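Local coordinates for protein hydrazine synthase beta subunit (Candidatus Kuenenia stuttgartiensis, PDB 5C2V) that helps the hydrazine synthase complex condense nitric oxide with ammonium to hydrazine, and may modulate passage of the hydroxylamine intermediate between the gamma and alpha active sites, at residues V53-E58 / N73-S78; Q209-W214 / Q224-N229; V230-T235 / K285-V290. All coordinates share one frame; numbering follows the deposited sequence.

Contact 1. Residues V53-E58 / N73-S78; sequences VRVQPE and NAESDS. With CA (calcium ion), chain Q.
V55 lies alongside E75, both side chains pointing the same way, with CG1 of V55 3.7 Å from E75 CB. Beside this overlap the hydroxyl of S76 turns back to residues 53-56. With OG anti to its carbonyl carbon (chi1 -58°), it takes the N-H of V55, N to OG 2.8 Å, along a bent path, and R54 CB packs against the same oxygen. R54 then runs off to a salt bridge with E92. A straighter backbone bond ties A74 N to Q56 O at 3.0 Å. In this beta-propeller, residues 53-56 lead from one four-stranded blade into strand 57-62 of the next, and residues 74-77 form the turn joining strands 68-73 and 78-83. D77 and S78 both face N73, a G1 beta bulge, with D77 in the left-handed region. D77 points off the linker and grips calcium with both oxygens, OD1 at 2.5 Å and OD2 at 2.3 Å; D97 and four waters are further ligands. Within 53-58, Q56 donates an NE2 N-H to E58 OE2 at 3.0 Å, from above the carboxylate plane, while E58 OE1 accepts from W98 NE1.

Contact 2. Residues Q209-W214 / Q224-N229; sequences QTPKNW and QVFTNN
The Q209 amide is laid almost flat against the F226 ring, their planes 13° apart, with OE1 over one face and 3.9 Å from CE1. At the other end of that amide NE2 reaches N228 OD1 at 2.7 Å; Q209 and N228 lie side by side, their amide planes turned 37° against each other. Q209 OE1 accepts from N191 ND2, and N228 OD1 takes a second donor, the backbone N of N255. P211 crosses F226 obliquely, bringing CB to 3.6 Å from CE1.

On the face that carries T210 and T227, these two threonines run side by side and give their hydroxyls to one oxygen, N229 OD1. T227 OG1, set between its backbone N and carbonyl carbon (chi1 65°), comes in the carbonyl plane on a lone pair at 3.0 Å from N229 OD1; T210 OG1, at 2.7 Å from the same atom, stands well above that plane. K212 passes across T227, its CE 3.8 Å from CG2.

Beneath the side chains, T210 and T227 make an antiparallel hydrogen-bonded pair, and K212 N to V225 O continues the pairing. W78 and Y61 of the gamma subunit meet the F226 ring, while F569 and A568 of the alpha subunit pack on Q224 and T227. Within the blade, strands 203-211 and 226-234 are the middle two, between 190-197, whose S190 touches Q209, P211 and F226, and 241-245.

Contact 3. Residues V230-T235 / K285-V290; sequences VTIIET and KVLGLV
The carboxylate of E234 is the one flat group in this contact, and V290 lies over one face of it, CG1 above the plane on the OE2 side, 3.5 Å from that oxygen. The two side chains come from opposite directions, E234 extended beyond CG (chi2 175°). OE1 accepts from K240 N, where the chain turns back into strand 241-245. Everything else touching here is hydrocarbon. I232 points toward the helix and uses both branches: CG1, anti to its carbonyl carbon, meets V286 CG1 at 3.8 Å, and CG2, anti to its backbone N, meets L287 CD2 at 3.7 Å, with L287 crossing I232 at about a right angle. V290 CG2 adds a looser touch on I232 CB. V286 and V290, one turn apart, with L287 beside them, thus present one side of helix 283-291 to strand 226-234. In chain order the helix begins the insertion that links strands 277-282 and 312-317 of the following blade; the axes of segments 230-234 and 285-290 approach to 10.2 Å, their directions 59° apart. Y203 and L244 from adjoining strands extend the apolar layer. Between 230-235 and 285-290 themselves the association is apolar packing without polar bonds, while K240 NZ ties the helix to the same hairpin by a hydrogen bond to V290 O.

Overall arrangement
Contacts 2 and 3 follow one another on strand 226-234: residues 226-229 pair with strand 203-211, and 230-235 take the helix of the following blade, the two contact centres 20 Å apart. Contact 1 lies in another blade, its centre 31 Å from contact 2 and 34 Å from contact 3, and on the opposite side of the chain's centre from the latter. Sites are divided likewise. Contact 1 carries D77 of the calcium site, whereas contact 2 lies by the subunit interfaces, V225's side chain about 5 Å from a heme c and T210's about 7 Å from the bound trimethyl glycine. R302, part of that ligand's pocket, touches T210. No other protein chain touches the segments of contact 3.

Contact 1. Residues V53-E58 / N73-S78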
loop_
_atom_site.group_PDB
_atom_site.type_symbol
_atom_site.label_atom_id
_atom_site.label_comp_id
_atom_site.label_asym_id
_atom_site.label_seq_id
_atom_site.Cartn_x
_atom_site.Cartn_y
_atom_site.Cartn_z
ATOM N N VAL B 53 10.219 -63.208 27.185
ATOM C CA VAL B 53 11.617 -62.804 27.117
ATOM C C VAL B 53 12.065 -62.303 28.483
ATOM O O VAL B 53 11.327 -62.408 29.463
ATOM C CB VAL B 53 11.859 -61.704 26.065
ATOM C CG1 VAL B 53 11.638 -62.248 24.660
ATOM C CG2 VAL B 53 10.970 -60.500 26.338
ATOM N N ARG B 54 13.276 -61.762 28.548
ATOM C CA ARG B 54 13.814 -61.251 29.802
ATOM C C ARG B 54 13.153 -59.928 30.187
ATOM O O ARG B 54 12.215 -59.474 29.531
ATOM C CB ARG B 54 15.330 -61.076 29.707
ATOM C CG ARG B 54 16.073 -62.303 29.208
ATOM C CD ARG B 54 15.639 -63.558 29.946
ATOM N NE ARG B 54 16.370 -64.737 29.490
ATOM C CZ ARG B 54 16.016 -65.987 29.767
ATOM N NH1 ARG B 54 14.935 -66.226 30.497
ATOM N NH2 ARG B 54 16.740 -66.999 29.311
ATOM N N VAL B 55 13.646 -59.322 31.262
ATOM C CA VAL B 55 13.013 -58.149 31.857
ATOM C C VAL B 55 13.052 -56.898 30.971
ATOM O O VAL B 55 14.112 -56.498 30.487
ATOM C CB VAL B 55 13.669 -57.811 33.214
ATOM C CG1 VAL B 55 12.847 -56.777 33.964
ATOM C CG2 VAL B 55 13.827 -59.072 34.050
ATOM N N GLN B 56 11.879 -56.297 30.777
ATOM C CA GLN B 56 11.726 -54.987 30.137
ATOM C C GLN B 56 12.257 -54.898 28.697
ATOM O O GLN B 56 13.198 -54.149 28.426
ATOM C CB GLN B 56 12.425 -53.930 31.004
ATOM C CG GLN B 56 12.066 -52.497 30.687
ATOM C CD GLN B 56 12.636 -51.528 31.691
ATOM O OE1 GLN B 56 12.719 -51.817 32.885
ATOM N NE2 GLN B 56 13.042 -50.373 31.210
ATOM N N PRO B 57 11.692 -55.696 27.770
ATOM C CA PRO B 57 12.125 -55.471 26.385
ATOM C C PRO B 57 11.700 -54.104 25.841
ATOM O O PRO B 57 10.510 -53.793 25.870
ATOM C CB PRO B 57 11.421 -56.597 25.625
ATOM C CG PRO B 57 10.179 -56.854 26.418
ATOM C CD PRO B 57 10.559 -56.635 27.859
ATOM N N GLU B 58 12.639 -53.294 25.357
ATOM C CA GLU B 58 12.268 -52.089 24.613
ATOM C C GLU B 58 12.423 -52.084 23.084
ATOM O O GLU B 58 12.029 -51.111 22.439
ATOM C CB GLU B 58 13.001 -50.900 25.223
ATOM C CG GLU B 58 12.486 -50.663 26.627
ATOM C CD GLU B 58 13.189 -49.560 27.366
ATOM O OE1 GLU B 58 14.219 -49.054 26.874
ATOM O OE2 GLU B 58 12.684 -49.192 28.446
ATOM N N ASN B 73 16.356 -56.665 25.756
ATOM C CA ASN B 73 15.919 -56.594 27.142
ATOM C C ASN B 73 16.767 -55.573 27.886
ATOM O O ASN B 73 17.961 -55.787 28.128
ATOM C CB ASN B 73 16.006 -57.965 27.812
ATOM C CG ASN B 73 15.357 -59.059 26.985
ATOM O OD1 ASN B 73 14.131 -59.180 26.943
ATOM N ND2 ASN B 73 16.179 -59.870 26.328
ATOM N N ALA B 74 16.128 -54.468 28.254
ATOM C CA ALA B 74 16.823 -53.299 28.775
ATOM C C ALA B 74 17.294 -53.474 30.212
ATOM O O ALA B 74 18.451 -53.199 30.534
ATOM C CB ALA B 74 15.924 -52.089 28.670
ATOM N N GLU B 75 16.393 -53.929 31.075
ATOM C CA GLU B 75 16.712 -54.089 32.488
ATOM C C GLU B 75 17.656 -55.264 32.700
ATOM O O GLU B 75 18.535 -55.223 33.561
ATOM C CB GLU B 75 15.438 -54.277 33.312
ATOM C CG GLU B 75 15.681 -54.403 34.809
ATOM C CD GLU B 75 16.365 -53.181 35.395
ATOM O OE1 GLU B 75 15.652 -52.266 35.858
ATOM O OE2 GLU B 75 17.614 -53.136 35.400
ATOM N N SER B 76 17.475 -56.308 31.900
ATOM C CA SER B 76 18.311 -57.498 31.995
ATOM C C SER B 76 19.693 -57.258 31.403
ATOM O O SER B 76 20.575 -58.112 31.512
ATOM C CB SER B 76 17.641 -58.680 31.292
ATOM O OG SER B 76 16.363 -58.939 31.843
ATOM N N ASP B 77 19.867 -56.095 30.777
ATOM C CA ASP B 77 21.108 -55.754 30.089
ATOM C C ASP B 77 21.456 -56.818 29.050
ATOM O O ASP B 77 22.626 -57.159 28.873
ATOM C CB ASP B 77 22.263 -55.592 31.088
ATOM C CG ASP B 77 22.171 -54.308 31.901
ATOM O OD1 ASP B 77 21.354 -54.228 32.850
ATOM O OD2 ASP B 77 22.937 -53.375 31.593
ATOM N N SER B 78 20.443 -57.344 28.364
ATOM C CA SER B 78 20.667 -58.479 27.472
ATOM C C SER B 78 19.867 -58.421 26.174
ATOM O O SER B 78 19.116 -57.479 25.929
ATOM C CB SER B 78 20.348 -59.786 28.203
ATOM O OG SER B 78 18.966 -59.880 28.504
HETATM CA CA CA Q . 21.788 -51.798 32.803
HETATM O O HOH W 1 20.718 -50.610 34.584
HETATM O O HOH W 2 22.603 -52.031 35.044
HETATM O O HOH W 3 19.682 -52.826 32.580
HETATM O O HOH W 4 19.834 -50.448 32.624
#

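Contact 2. Residues Q209-W214 / Q224-N229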
loop_
_atom_site.group_PDB
_atom_site.type_symbol
_atom_site.label_atom_id
_atom_site.label_comp_id
_atom_site.label_asym_id
_atom_site.label_seq_id
_atom_site.Cartn_x
_atom_site.Cartn_y
_atom_site.Cartn_z
ATOM N N GLN B 209 13.999 -32.775 20.252
ATOM C CA GLN B 209 13.455 -31.525 20.765
ATOM C C GLN B 209 14.524 -30.444 20.830
ATOM O O GLN B 209 15.711 -30.735 20.983
ATOM C CB GLN B 209 12.844 -31.727 22.154
ATOM C CG GLN B 209 11.478 -32.386 22.152
ATOM C CD GLN B 209 10.842 -32.402 23.528
ATOM O OE1 GLN B 209 11.489 -32.741 24.518
ATOM N NE2 GLN B 209 9.570 -32.028 23.596
ATOM N N THR B 210 14.093 -29.194 20.702
ATOM C CA THR B 210 14.974 -28.053 20.876
ATOM C C THR B 210 14.567 -27.270 22.114
ATOM O O THR B 210 13.541 -26.584 22.116
ATOM C CB THR B 210 14.942 -27.120 19.650
ATOM O OG1 THR B 210 15.277 -27.858 18.469
ATOM C CG2 THR B 210 15.912 -25.960 19.826
ATOM N N PRO B 211 15.367 -27.379 23.182
ATOM C CA PRO B 211 15.175 -26.566 24.381
ATOM C C PRO B 211 15.703 -25.158 24.169
ATOM O O PRO B 211 16.682 -25.001 23.440
ATOM C CB PRO B 211 15.999 -27.303 25.449
ATOM C CG PRO B 211 16.817 -28.353 24.707
ATOM C CD PRO B 211 16.624 -28.143 23.239
ATOM N N LYS B 212 15.093 -24.148 24.775
ATOM C CA LYS B 212 15.866 -22.939 24.971
ATOM C C LYS B 212 16.215 -22.960 26.450
ATOM O O LYS B 212 15.383 -22.661 27.308
ATOM C CB LYS B 212 15.069 -21.692 24.583
ATOM C CG LYS B 212 13.958 -21.949 23.564
ATOM C CD LYS B 212 14.484 -22.213 22.164
ATOM C CE LYS B 212 13.341 -22.495 21.196
ATOM N NZ LYS B 212 13.803 -22.568 19.782
ATOM N N ASN B 213 17.463 -23.314 26.733
ATOM C CA ASN B 213 17.951 -23.463 28.098
ATOM C C ASN B 213 18.425 -22.162 28.732
ATOM O O ASN B 213 18.356 -21.984 29.947
ATOM C CB ASN B 213 19.063 -24.507 28.133
ATOM C CG ASN B 213 20.212 -24.156 27.226
ATOM O OD1 ASN B 213 20.174 -24.414 26.023
ATOM N ND2 ASN B 213 21.249 -23.567 27.801
ATOM N N TRP B 214 18.914 -21.259 27.887
ATOM C CA TRP B 214 19.550 -20.025 28.333
ATOM C C TRP B 214 18.520 -18.932 28.581
ATOM O O TRP B 214 18.872 -17.793 28.885
ATOM C CB TRP B 214 20.592 -19.549 27.318
ATOM C CG TRP B 214 21.761 -20.482 27.166
ATOM C CD1 TRP B 214 22.086 -21.216 26.063
ATOM C CD2 TRP B 214 22.749 -20.790 28.157
ATOM N NE1 TRP B 214 23.222 -21.952 26.301
ATOM C CE2 TRP B 214 23.647 -21.709 27.579
ATOM C CE3 TRP B 214 22.964 -20.374 29.475
ATOM C CZ2 TRP B 214 24.741 -22.222 28.275
ATOM C CZ3 TRP B 214 24.050 -20.884 30.163
ATOM C CH2 TRP B 214 24.925 -21.798 29.562
ATOM N N GLN B 224 8.738 -21.117 23.800
ATOM C CA GLN B 224 9.754 -20.422 24.586
ATOM C C GLN B 224 10.649 -21.389 25.355
ATOM O O GLN B 224 11.826 -21.113 25.584
ATOM C CB GLN B 224 9.105 -19.441 25.566
ATOM C CG GLN B 224 10.120 -18.688 26.415
ATOM C CD GLN B 224 9.588 -18.310 27.778
ATOM O OE1 GLN B 224 8.391 -18.105 27.954
ATOM N NE2 GLN B 224 10.480 -18.228 28.756
ATOM N N VAL B 225 10.084 -22.518 25.762
ATOM C CA VAL B 225 10.835 -23.512 26.516
ATOM C C VAL B 225 11.282 -24.642 25.597
ATOM O O VAL B 225 12.478 -24.850 25.391
ATOM C CB VAL B 225 10.005 -24.082 27.680
ATOM C CG1 VAL B 225 10.810 -25.118 28.447
ATOM C CG2 VAL B 225 9.554 -22.960 28.605
ATOM N N PHE B 226 10.316 -25.370 25.049
ATOM C CA PHE B 226 10.609 -26.446 24.111
ATOM C C PHE B 226 9.927 -26.253 22.762
ATOM O O PHE B 226 8.772 -25.831 22.691
ATOM C CB PHE B 226 10.185 -27.796 24.692
ATOM C CG PHE B 226 11.217 -28.432 25.571
ATOM C CD1 PHE B 226 12.350 -29.011 25.024
ATOM C CD2 PHE B 226 11.048 -28.465 26.944
ATOM C CE1 PHE B 226 13.299 -29.604 25.831
ATOM C CE2 PHE B 226 11.995 -29.056 27.757
ATOM C CZ PHE B 226 13.121 -29.627 27.199
ATOM N N THR B 227 10.654 -26.561 21.695
ATOM C CA THR B 227 10.043 -26.759 20.387
ATOM C C THR B 227 10.331 -28.192 19.975
ATOM O O THR B 227 11.267 -28.803 20.478
ATOM C CB THR B 227 10.575 -25.785 19.317
ATOM O OG1 THR B 227 11.964 -26.041 19.078
ATOM C CG2 THR B 227 10.390 -24.343 19.763
ATOM N N ASN B 228 9.520 -28.739 19.081
ATOM C CA ASN B 228 9.719 -30.116 18.655
ATOM C C ASN B 228 10.116 -30.193 17.191
ATOM O O ASN B 228 9.457 -29.610 16.329
ATOM C CB ASN B 228 8.460 -30.927 18.918
ATOM C CG ASN B 228 8.077 -30.932 20.384
ATOM O OD1 ASN B 228 8.502 -31.800 21.145
ATOM N ND2 ASN B 228 7.258 -29.966 20.785
ATOM N N ASN B 229 11.195 -30.916 16.912
ATOM C CA ASN B 229 11.815 -30.846 15.596
ATOM C C ASN B 229 12.227 -32.187 15.001
ATOM O O ASN B 229 12.504 -33.151 15.717
ATOM C CB ASN B 229 13.043 -29.934 15.661
ATOM C CG ASN B 229 12.724 -28.566 16.227
ATOM O OD1 ASN B 229 12.809 -28.347 17.436
ATOM N ND2 ASN B 229 12.352 -27.636 15.355
#

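Contact 3. Residues V230-T235 / K285-V290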
loop_
_atom_site.group_PDB
_atom_site.type_symbol
_atom_site.label_atom_id
_atom_site.label_comp_id
_atom_site.label_asym_id
_atom_site.label_seq_id
_atom_site.Cartn_x
_atom_site.Cartn_y
_atom_site.Cartn_z
ATOM N N VAL B 230 12.262 -32.225 13.673
ATOM C CA VAL B 230 12.838 -33.337 12.933
ATOM C C VAL B 230 14.004 -32.804 12.104
ATOM O O VAL B 230 13.895 -31.760 11.459
ATOM C CB VAL B 230 11.795 -34.029 12.024
ATOM C CG1 VAL B 230 11.041 -33.003 11.188
ATOM C CG2 VAL B 230 12.459 -35.077 11.140
ATOM N N THR B 231 15.131 -33.506 12.144
ATOM C CA THR B 231 16.330 -33.047 11.455
ATOM C C THR B 231 16.738 -33.987 10.326
ATOM O O THR B 231 16.873 -35.195 10.523
ATOM C CB THR B 231 17.510 -32.888 12.432
ATOM O OG1 THR B 231 17.235 -31.814 13.341
ATOM C CG2 THR B 231 18.797 -32.581 11.679
ATOM N N ILE B 232 16.927 -33.415 9.141
ATOM C CA ILE B 232 17.388 -34.162 7.980
ATOM C C ILE B 232 18.867 -33.895 7.730
ATOM O O ILE B 232 19.272 -32.753 7.513
ATOM C CB ILE B 232 16.587 -33.796 6.716
ATOM C CG1 ILE B 232 15.084 -33.864 6.996
ATOM C CG2 ILE B 232 16.969 -34.708 5.560
ATOM C CD1 ILE B 232 14.602 -35.235 7.409
ATOM N N ILE B 233 19.671 -34.952 7.766
ATOM C CA ILE B 233 21.105 -34.831 7.536
ATOM C C ILE B 233 21.502 -35.488 6.217
ATOM O O ILE B 233 21.158 -36.642 5.961
ATOM C CB ILE B 233 21.917 -35.463 8.686
ATOM C CG1 ILE B 233 21.694 -34.691 9.988
ATOM C CG2 ILE B 233 23.400 -35.507 8.340
ATOM C CD1 ILE B 233 22.495 -35.225 11.157
ATOM N N GLU B 234 22.225 -34.744 5.386
ATOM C CA GLU B 234 22.695 -35.262 4.108
ATOM C C GLU B 234 23.937 -36.123 4.324
ATOM O O GLU B 234 24.948 -35.656 4.851
ATOM C CB GLU B 234 22.986 -34.113 3.141
ATOM C CG GLU B 234 21.741 -33.344 2.726
ATOM C CD GLU B 234 22.052 -32.139 1.862
ATOM O OE1 GLU B 234 23.170 -31.593 1.981
ATOM O OE2 GLU B 234 21.176 -31.732 1.071
ATOM N N THR B 235 23.853 -37.382 3.907
ATOM C CA THR B 235 24.877 -38.373 4.221
ATOM C C THR B 235 26.182 -38.177 3.454
ATOM O O THR B 235 27.185 -38.826 3.755
ATOM C CB THR B 235 24.362 -39.796 3.950
ATOM O OG1 THR B 235 24.196 -39.985 2.539
ATOM C CG2 THR B 235 23.032 -40.018 4.651
ATOM N N LYS B 285 8.808 -32.775 -0.539
ATOM C CA LYS B 285 8.707 -31.361 -0.210
ATOM C C LYS B 285 9.753 -30.993 0.840
ATOM O O LYS B 285 10.333 -29.907 0.796
ATOM C CB LYS B 285 7.302 -31.010 0.285
ATOM C CG LYS B 285 6.228 -31.061 -0.796
ATOM C CD LYS B 285 4.885 -30.557 -0.282
ATOM C CE LYS B 285 3.853 -30.489 -1.401
ATOM N NZ LYS B 285 2.534 -29.973 -0.934
ATOM N N VAL B 286 9.990 -31.904 1.779
ATOM C CA VAL B 286 11.014 -31.707 2.803
ATOM C C VAL B 286 12.411 -31.682 2.191
ATOM O O VAL B 286 13.162 -30.725 2.375
ATOM C CB VAL B 286 10.960 -32.812 3.879
ATOM C CG1 VAL B 286 12.192 -32.749 4.770
ATOM C CG2 VAL B 286 9.693 -32.690 4.706
ATOM N N LEU B 287 12.745 -32.740 1.459
ATOM C CA LEU B 287 14.039 -32.847 0.797
ATOM C C LEU B 287 14.176 -31.781 -0.280
ATOM O O LEU B 287 15.271 -31.279 -0.525
ATOM C CB LEU B 287 14.231 -34.240 0.193
ATOM C CG LEU B 287 14.377 -35.397 1.183
ATOM C CD1 LEU B 287 14.534 -36.722 0.450
ATOM C CD2 LEU B 287 15.546 -35.156 2.123
ATOM N N GLY B 288 13.062 -31.440 -0.920
ATOM C CA GLY B 288 13.047 -30.340 -1.866
ATOM C C GLY B 288 13.431 -29.044 -1.181
ATOM O O GLY B 288 14.172 -28.230 -1.734
ATOM N N LEU B 289 12.930 -28.857 0.038
ATOM C CA LEU B 289 13.263 -27.682 0.833
ATOM C C LEU B 289 14.732 -27.696 1.243
ATOM O O LEU B 289 15.386 -26.654 1.275
ATOM C CB LEU B 289 12.371 -27.599 2.074
ATOM C CG LEU B 289 12.630 -26.418 3.013
ATOM C CD1 LEU B 289 12.495 -25.099 2.266
ATOM C CD2 LEU B 289 11.692 -26.463 4.209
ATOM N N VAL B 290 15.249 -28.881 1.551
ATOM C CA VAL B 290 16.642 -29.020 1.965
ATOM C C VAL B 290 17.602 -28.701 0.820
ATOM O O VAL B 290 18.583 -27.979 1.008
ATOM C CB VAL B 290 16.937 -30.441 2.493
ATOM C CG1 VAL B 290 18.411 -30.584 2.847
ATOM C CG2 VAL B 290 16.069 -30.748 3.701
#